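Local coordinates for protein putative Glycosidase (Bacteroides thetaiotaomicron, PDB 3R67) that is a putative glycosidase with a five-bladed beta-propeller fold, its precise role not established, at residues Pro10-Ala15 against Gly258-Tyr263; Ala125-Glu128 against Tyr132-Leu135. All blocks are in the same frame, centred on the assembly; numbering follows the deposited sequence.

Interaction 1 (Pro10-Ala15 against Gly258-Tyr263); sequences PDWAWA and GILLLY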
loop_
_atom_site.group_PDB
_atom_site.type_symbol
_atom_site.label_atom_id
_atom_site.label_comp_id
_atom_site.label_asym_id
_atom_site.label_seq_id
_atom_site.Cartn_x
_atom_site.Cartn_y
_atom_site.Cartn_z
ATOM N N PRO A 10 -16.310 16.893 2.282
ATOM C CA PRO A 10 -15.787 18.180 1.772
ATOM C C PRO A 10 -15.312 18.037 0.323
ATOM O O PRO A 10 -14.909 16.953 -0.076
ATOM C CB PRO A 10 -14.641 18.518 2.730
ATOM C CG PRO A 10 -14.349 17.255 3.459
ATOM C CD PRO A 10 -15.583 16.449 3.484
ATOM N N ASP A 11 -15.410 19.103 -0.471
ATOM C CA ASP A 11 -15.121 19.079 -1.904
ATOM C C ASP A 11 -13.636 18.756 -2.205
ATOM O O ASP A 11 -13.350 18.381 -3.345
ATOM C CB ASP A 11 -15.499 20.410 -2.578
ATOM C CG ASP A 11 -14.646 21.579 -2.152
ATOM O OD1 ASP A 11 -14.707 21.956 -0.958
ATOM O OD2 ASP A 11 -13.895 22.104 -3.003
ATOM N N TRP A 12 -12.705 18.843 -1.214
ATOM C CA TRP A 12 -11.294 18.462 -1.448
ATOM C C TRP A 12 -11.128 16.920 -1.561
ATOM O O TRP A 12 -10.113 16.442 -2.077
ATOM C CB TRP A 12 -10.356 18.996 -0.344
ATOM C CG TRP A 12 -10.669 18.558 1.064
ATOM C CD1 TRP A 12 -11.316 19.284 2.010
ATOM C CD2 TRP A 12 -10.296 17.323 1.700
ATOM N NE1 TRP A 12 -11.355 18.595 3.197
ATOM C CE2 TRP A 12 -10.773 17.371 3.025
ATOM C CE3 TRP A 12 -9.609 16.173 1.278
ATOM C CZ2 TRP A 12 -10.610 16.305 3.923
ATOM C CZ3 TRP A 12 -9.472 15.114 2.164
ATOM C CH2 TRP A 12 -9.952 15.193 3.473
ATOM N N ALA A 13 -12.093 16.157 -1.025
ATOM C CA ALA A 13 -12.041 14.693 -0.981
ATOM C C ALA A 13 -12.446 14.070 -2.291
ATOM O O ALA A 13 -13.344 14.555 -2.975
ATOM C CB ALA A 13 -12.963 14.178 0.120
ATOM N N TRP A 14 -11.796 12.968 -2.621
ATOM C CA TRP A 14 -12.107 12.100 -3.776
ATOM C C TRP A 14 -12.951 10.951 -3.258
ATOM O O TRP A 14 -12.425 9.873 -2.984
ATOM C CB TRP A 14 -10.821 11.621 -4.464
ATOM C CG TRP A 14 -9.964 12.680 -5.084
ATOM C CD1 TRP A 14 -10.155 14.034 -5.059
ATOM C CD2 TRP A 14 -8.759 12.460 -5.817
ATOM N NE1 TRP A 14 -9.148 14.668 -5.746
ATOM C CE2 TRP A 14 -8.274 13.727 -6.221
ATOM C CE3 TRP A 14 -8.033 11.308 -6.167
ATOM C CZ2 TRP A 14 -7.115 13.876 -6.995
ATOM C CZ3 TRP A 14 -6.868 11.461 -6.904
ATOM C CH2 TRP A 14 -6.414 12.735 -7.299
ATOM N N ALA A 15 -14.211 11.238 -2.978
ATOM C CA ALA A 15 -15.125 10.305 -2.331
ATOM C C ALA A 15 -15.851 9.374 -3.309
ATOM O O ALA A 15 -16.117 8.225 -2.960
ATOM C CB ALA A 15 -16.159 11.087 -1.552
ATOM N N GLY A 258 -4.168 20.849 -1.848
ATOM C CA GLY A 258 -3.096 20.379 -0.986
ATOM C C GLY A 258 -2.761 18.928 -1.276
ATOM O O GLY A 258 -3.234 18.366 -2.274
ATOM N N ILE A 259 -1.939 18.304 -0.408
ATOM C CA ILE A 259 -1.520 16.913 -0.574
ATOM C C ILE A 259 -2.604 16.011 -0.033
ATOM O O ILE A 259 -2.930 16.071 1.162
ATOM C CB ILE A 259 -0.144 16.642 0.106
ATOM C CG1 ILE A 259 0.968 17.497 -0.542
ATOM C CG2 ILE A 259 0.214 15.134 0.055
ATOM C CD1 ILE A 259 2.311 17.517 0.209
ATOM N N LEU A 260 -3.150 15.147 -0.900
ATOM C CA LEU A 260 -4.197 14.211 -0.505
ATOM C C LEU A 260 -3.589 12.859 -0.131
ATOM O O LEU A 260 -2.886 12.233 -0.923
ATOM C CB LEU A 260 -5.234 14.049 -1.628
ATOM C CG LEU A 260 -6.444 13.158 -1.354
ATOM C CD1 LEU A 260 -7.271 13.669 -0.181
ATOM C CD2 LEU A 260 -7.306 13.012 -2.587
ATOM N N LEU A 261 -3.855 12.425 1.108
ATOM C CA LEU A 261 -3.413 11.128 1.592
ATOM C C LEU A 261 -4.628 10.235 1.835
ATOM O O LEU A 261 -5.433 10.512 2.728
ATOM C CB LEU A 261 -2.550 11.245 2.874
ATOM C CG LEU A 261 -2.177 9.912 3.568
ATOM C CD1 LEU A 261 -1.156 9.119 2.760
ATOM C CD2 LEU A 261 -1.626 10.151 4.955
ATOM N N LEU A 262 -4.756 9.190 1.008
ATOM C CA LEU A 262 -5.784 8.158 1.148
ATOM C C LEU A 262 -5.243 7.101 2.099
ATOM O O LEU A 262 -4.120 6.615 1.916
ATOM C CB LEU A 262 -6.221 7.548 -0.208
ATOM C CG LEU A 262 -7.232 8.300 -1.097
ATOM C CD1 LEU A 262 -6.661 9.565 -1.643
ATOM C CD2 LEU A 262 -7.652 7.434 -2.289
ATOM N N TYR A 263 -5.978 6.790 3.183
ATOM C CA TYR A 263 -5.398 5.829 4.114
ATOM C C TYR A 263 -6.451 4.842 4.589
ATOM O O TYR A 263 -7.630 4.956 4.283
ATOM C CB TYR A 263 -4.724 6.561 5.325
ATOM C CG TYR A 263 -5.679 7.283 6.251
ATOM C CD1 TYR A 263 -6.062 8.597 6.003
ATOM C CD2 TYR A 263 -6.176 6.663 7.394
ATOM C CE1 TYR A 263 -6.941 9.265 6.850
ATOM C CE2 TYR A 263 -7.097 7.305 8.219
ATOM C CZ TYR A 263 -7.471 8.612 7.947
ATOM O OH TYR A 263 -8.342 9.275 8.784
#

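Interaction 2 (Ala125-Glu128 against Tyr132-Leu135); sequences AVTE and YVML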
loop_
_atom_site.group_PDB
_atom_site.type_symbol
_atom_site.label_atom_id
_atom_site.label_comp_id
_atom_site.label_asym_id
_atom_site.label_seq_id
_atom_site.Cartn_x
_atom_site.Cartn_y
_atom_site.Cartn_z
ATOM N N ALA A 125 5.583 3.930 -6.937
ATOM C CA ALA A 125 5.516 5.235 -7.594
ATOM C C ALA A 125 6.694 5.331 -8.537
ATOM O O ALA A 125 7.654 4.571 -8.382
ATOM C CB ALA A 125 5.499 6.364 -6.579
ATOM N N VAL A 126 6.629 6.211 -9.522
ATOM C CA VAL A 126 7.727 6.303 -10.475
ATOM C C VAL A 126 8.267 7.752 -10.499
ATOM O O VAL A 126 7.513 8.723 -10.344
ATOM C CB VAL A 126 7.278 5.816 -11.897
ATOM C CG1 VAL A 126 6.232 6.744 -12.540
ATOM C CG2 VAL A 126 8.475 5.613 -12.823
ATOM N N THR A 127 9.576 7.880 -10.716
ATOM C CA THR A 127 10.214 9.178 -10.906
ATOM C C THR A 127 9.935 9.679 -12.321
ATOM O O THR A 127 9.573 8.869 -13.195
ATOM C CB THR A 127 11.730 9.096 -10.651
ATOM O OG1 THR A 127 12.357 8.359 -11.704
ATOM C CG2 THR A 127 12.069 8.522 -9.293
ATOM N N GLU A 128 10.181 10.981 -12.574
ATOM C CA GLU A 128 10.047 11.591 -13.901
ATOM C C GLU A 128 10.948 10.922 -14.944
ATOM O O GLU A 128 10.654 11.004 -16.132
ATOM C CB GLU A 128 10.389 13.097 -13.873
ATOM C CG GLU A 128 9.396 13.994 -13.154
ATOM C CD GLU A 128 9.662 15.491 -13.254
ATOM O OE1 GLU A 128 10.762 15.880 -13.710
ATOM O OE2 GLU A 128 8.770 16.278 -12.858
ATOM N N TYR A 132 11.046 3.173 -11.025
ATOM C CA TYR A 132 9.969 2.719 -10.141
ATOM C C TYR A 132 10.538 2.465 -8.754
ATOM O O TYR A 132 11.540 1.765 -8.610
ATOM C CB TYR A 132 9.247 1.464 -10.684
ATOM C CG TYR A 132 8.493 1.747 -11.959
ATOM C CD1 TYR A 132 7.177 2.209 -11.928
ATOM C CD2 TYR A 132 9.103 1.592 -13.202
ATOM C CE1 TYR A 132 6.495 2.522 -13.106
ATOM C CE2 TYR A 132 8.435 1.918 -14.381
ATOM C CZ TYR A 132 7.129 2.366 -14.326
ATOM O OH TYR A 132 6.476 2.649 -15.484
ATOM N N VAL A 133 9.911 3.067 -7.743
ATOM C CA VAL A 133 10.364 2.944 -6.375
ATOM C C VAL A 133 9.281 2.192 -5.597
ATOM O O VAL A 133 8.136 2.652 -5.477
ATOM C CB VAL A 133 10.707 4.331 -5.759
ATOM C CG1 VAL A 133 11.169 4.201 -4.300
ATOM C CG2 VAL A 133 11.766 5.037 -6.588
HETATM N N MSE A 134 9.648 1.013 -5.093
HETATM C CA MSE A 134 8.733 0.194 -4.320
HETATM C C MSE A 134 9.074 0.227 -2.853
HETATM O O MSE A 134 10.233 0.041 -2.494
HETATM C CB MSE A 134 8.766 -1.259 -4.808
HETATM C CG MSE A 134 7.851 -2.203 -3.979
HETATM SE SE MSE A 134 8.352 -4.082 -4.118
HETATM C CE MSE A 134 7.909 -4.316 -5.847
ATOM N N LEU A 135 8.058 0.461 -2.015
ATOM C CA LEU A 135 8.128 0.441 -0.555
ATOM C C LEU A 135 7.313 -0.723 -0.079
ATOM O O LEU A 135 6.112 -0.771 -0.376
ATOM C CB LEU A 135 7.642 1.769 0.041
ATOM C CG LEU A 135 8.525 2.974 -0.225
ATOM C CD1 LEU A 135 7.743 4.204 -0.130
ATOM C CD2 LEU A 135 9.756 2.994 0.668
#

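Interaction 1 (Pro10-Ala15 against Gly258-Tyr263)
Leu260 lays its CD2 methyl over one face of the Trp14 indole and turns its CD1 methyl to the edge of Trp12. The contact sits in a beta-propeller. It packs an N-terminal loop, Pro10-Ala15, against strand 258-266 of one blade. Across the contact both indoles touch Leu260 and no other residue, and the join is wholly apolar.

The CD2 contact is a CH-pi interaction with the five-membered ring. CD2 of Leu260 stands 3.6 Å from the centroid of that ring in Trp14, only 12° off the ring normal. The other branch meets carbon at a ring rim: CD1 of Leu260 is 3.5 Å from CZ3 of Trp12, close to the indole plane. One leucine fork therefore serves one ring by its face and the other by its edge. CB of Leu260 points toward the loop, and with CG opposite the backbone N (chi1 -177°) the fork extends on from it.

A type I beta turn runs from Pro10 to Ala13, closed by the hydrogen bond from Ala13 N to Pro10 O, 3.1 Å. Trp12 lies within the turn and Trp14 just after it, and their CB atoms both point toward the strand. Ala13 CB lies over one face of the Trp12 ring, toward its rim.

Neighbouring parts of the chain complete the packing. Trp12 also touches Gln286 and Leu288 of strand 282-289, while Trp14 stacks with Tyr351 and meets Trp335. The loop is thus joined to more than one strand. The buried Trp12 ring keeps its polar end satisfied: NE1 of Trp12 is hydrogen-bonded to OD2 of Asp299.

Interaction 2 (Ala125-Glu128 against Tyr132-Leu135)
This is an antiparallel backbone pairing near the turn of a beta hairpin, where strand 118-126 meets strand 132-139 in one blade of the propeller. Ala125 and Val133 form the hydrogen-bonded pair. N of Val133 gives a nearly straight bond to O of Ala125 at 2.8 Å, with an angle of 177° at the hydrogen. The return bond, from N of Ala125 to O of Val133, is longer at 3.2 Å, and its donor is tilted 25° from the carbonyl plane. Ala125 O also receives a CA-H...O contact from Tyr132.

Val126 and Tyr132 make the next pair, which is non-hydrogen-bonded. Their side chains lie alongside each other on the same face of the sheet. CG2 of Val126 sits over the centre of the Tyr132 ring, 3.6 Å from its centroid, as a CH-pi contact. CB of Val126 is also 3.6 Å from CE1 of Tyr132. The ring reaches this place with its CG anti to the carbonyl carbon (chi1 -66°). Tyr132 OH is hydrogen-bonded to the backbone O of Ile58. On the other face, Ala125 and Val133 pack on Ile193 of strand 190-196.

At the turn, Thr127 OG1 is hydrogen-bonded to Leu131 N. Between the segments, two main-chain bonds hold the register and carbon-on-ring packing joins Val126 to Tyr132. Ala125 O, taking the shorter bond, thus meets both an N-H and a C-H.

In the fold
The two contacts lie in different parts of the propeller. Their centres are 21 Å apart, and their nearest atoms are about 11 Å apart, so they do not touch. Along the chain, both segments of interaction 2 fall between the two segments of interaction 1. Interaction 2 is local and joins the adjacent strands 118-126 and 132-139 of a four-stranded antiparallel sheet. Interaction 1 is long-range, with 242 residues between its segments, and brings the N-terminal loop to strand 258-266 of another sheet. Interaction 2 therefore pairs the outermost strand 118-126 with its hairpin neighbour inside a blade, while interaction 1 lays a loop distant in sequence against a different blade.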